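Local coordinates for protein adenylyltransferase MntA (Aphanizomenon flos-aquae 2012/KM1/D3, PDB 7AE2), which neutralises the toxin HepT of a type VII toxin-antitoxin system, mainly by transferring two AMP units in succession from ATP to a tyrosine of the toxin, at residues E139-E142 against N143-R147. Residues are numbered along the deposited sequence; the frame is centred on the assembly and turned at random.
Sequences ENIE and NFLQR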
loop_
_atom_site.group_PDB
_atom_site.type_symbol
_atom_site.label_atom_id
_atom_site.label_comp_id
_atom_site.label_asym_id
_atom_site.label_seq_id
_atom_site.Cartn_x
_atom_site.Cartn_y
_atom_site.Cartn_z
ATOM N N GLU B 139 -4.664 25.292 15.865
ATOM C CA GLU B 139 -3.506 26.166 16.023
ATOM C C GLU B 139 -2.277 25.573 15.349
ATOM O O GLU B 139 -1.467 26.301 14.760
ATOM C CB GLU B 139 -3.232 26.421 17.506
ATOM C CG GLU B 139 -4.283 27.273 18.197
ATOM C CD GLU B 139 -4.058 27.380 19.696
ATOM O OE1 GLU B 139 -3.170 26.674 20.220
ATOM O OE2 GLU B 139 -4.773 28.170 20.348
ATOM N N ASN B 140 -2.118 24.250 15.423
ATOM C CA ASN B 140 -0.989 23.605 14.763
ATOM C C ASN B 140 -1.097 23.737 13.250
ATOM O O ASN B 140 -0.099 23.999 12.568
ATOM C CB ASN B 140 -0.914 22.134 15.178
ATOM C CG ASN B 140 0.393 21.474 14.776
ATOM O OD1 ASN B 140 0.626 21.201 13.599
ATOM N ND2 ASN B 140 1.246 21.200 15.758
ATOM N N ILE B 141 -2.304 23.563 12.709
ATOM C CA ILE B 141 -2.510 23.702 11.271
ATOM C C ILE B 141 -2.266 25.141 10.832
ATOM O O ILE B 141 -1.597 25.393 9.822
ATOM C CB ILE B 141 -3.923 23.222 10.889
ATOM C CG1 ILE B 141 -4.060 21.719 11.151
ATOM C CG2 ILE B 141 -4.229 23.538 9.430
ATOM C CD1 ILE B 141 -5.490 21.219 11.119
ATOM N N GLU B 142 -2.791 26.111 11.591
ATOM C CA GLU B 142 -2.603 27.513 11.228
ATOM C C GLU B 142 -1.132 27.907 11.286
ATOM O O GLU B 142 -0.659 28.689 10.452
ATOM C CB GLU B 142 -3.438 28.414 12.139
ATOM C CG GLU B 142 -3.330 29.898 11.809
ATOM C CD GLU B 142 -3.764 30.220 10.388
ATOM O OE1 GLU B 142 -4.726 29.590 9.899
ATOM O OE2 GLU B 142 -3.140 31.101 9.756
ATOM N N ASN B 143 -0.390 27.371 12.258
ATOM C CA ASN B 143 1.042 27.641 12.326
ATOM C C ASN B 143 1.771 27.064 11.121
ATOM O O ASN B 143 2.687 27.695 10.579
ATOM C CB ASN B 143 1.624 27.080 13.622
ATOM C CG ASN B 143 3.140 27.028 13.602
ATOM O OD1 ASN B 143 3.733 25.992 13.299
ATOM N ND2 ASN B 143 3.775 28.152 13.912
ATOM N N PHE B 144 1.387 25.858 10.695
ATOM C CA PHE B 144 1.953 25.282 9.479
ATOM C C PHE B 144 1.702 26.189 8.280
ATOM O O PHE B 144 2.609 26.452 7.482
ATOM C CB PHE B 144 1.364 23.891 9.236
ATOM C CG PHE B 144 1.617 23.358 7.854
ATOM C CD1 PHE B 144 2.785 22.673 7.567
ATOM C CD2 PHE B 144 0.686 23.542 6.842
ATOM C CE1 PHE B 144 3.024 22.188 6.294
ATOM C CE2 PHE B 144 0.923 23.065 5.567
ATOM C CZ PHE B 144 2.092 22.386 5.295
ATOM N N LEU B 145 0.467 26.675 8.136
ATOM C CA LEU B 145 0.131 27.511 6.987
ATOM C C LEU B 145 0.926 28.812 6.995
ATOM O O LEU B 145 1.335 29.302 5.936
ATOM C CB LEU B 145 -1.371 27.791 6.971
ATOM C CG LEU B 145 -2.266 26.560 6.820
ATOM C CD1 LEU B 145 -3.719 26.921 7.077
ATOM C CD2 LEU B 145 -2.102 25.938 5.437
ATOM N N GLN B 146 1.165 29.380 8.180
ATOM C CA GLN B 146 1.944 30.613 8.265
ATOM C C GLN B 146 3.407 30.376 7.913
ATOM O O GLN B 146 4.024 31.195 7.222
ATOM C CB GLN B 146 1.831 31.215 9.665
ATOM C CG GLN B 146 0.434 31.669 10.038
ATOM C CD GLN B 146 0.371 32.273 11.426
ATOM O OE1 GLN B 146 1.400 32.556 12.041
ATOM N NE2 GLN B 146 -0.842 32.470 11.930
ATOM N N ARG B 147 3.984 29.268 8.389
ATOM C CA ARG B 147 5.388 28.990 8.106
ATOM C C ARG B 147 5.615 28.752 6.618
ATOM O O ARG B 147 6.633 29.180 6.061
ATOM C CB ARG B 147 5.865 27.784 8.919
ATOM C CG ARG B 147 5.983 28.042 10.415
ATOM C CD ARG B 147 6.599 26.855 11.153
ATOM N NE ARG B 147 5.681 25.723 11.272
ATOM C CZ ARG B 147 5.763 24.608 10.551
ATOM N NH1 ARG B 147 6.728 24.463 9.652
ATOM N NH2 ARG B 147 4.883 23.634 10.734
HETATM O O HOH W 1 2.734 23.473 12.755
#
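Glu142 and Gln146 sit one helical turn apart and meet through both backbone and side chain. The backbone bond from Gln146 N to Glu142 O is 3.0 Å long. The side-chain bond, Gln146 NE2 to Glu142 OE2, is weak at 3.4 Å, although its N-H points nearly straight at the oxygen. The two side chains cross at about a right angle, with amide and carboxylate planes turned 60° from each other. Glu142 has CG anti to the backbone N (chi1 -179°) and then bends at chi2, which carries the carboxylate round to the amide. Three more i to i+4 backbone bonds run alongside: Asn143 N to Glu139 O, Phe144 N to Asn140 O and Leu145 N to Ile141 O.

A water joins the two segments on another side of the helix. Its oxygen lies 2.9 Å from Asn140 O and 2.8 Å from Asn143 OD1, and it accepts from Arg147 NH2 at 3.0 Å. That OD1 also takes a nearly straight 2.8 Å bond from Arg147 NE. The oxygen lies in the guanidinium plane, while NE stands above the carbonyl plane of the amide. Outside the two segments, Arg147 NH2 also forms a salt bridge with an acidic side chain on the chain of another protein.

The apolar contact is modest. Ile141 and Leu145 lie side by side and point the same way, with CG2 of Ile141 4.2 Å from CD1 of Leu145. Both are buried, as is Phe144, whose ring meets that of Trp148. The chain of the other protein packs on all three buried residues. This is one face of an amphipathic helix, 127-148, away from the aspartates that probably bind the magnesium ions and engaged in the interface with that partner protein.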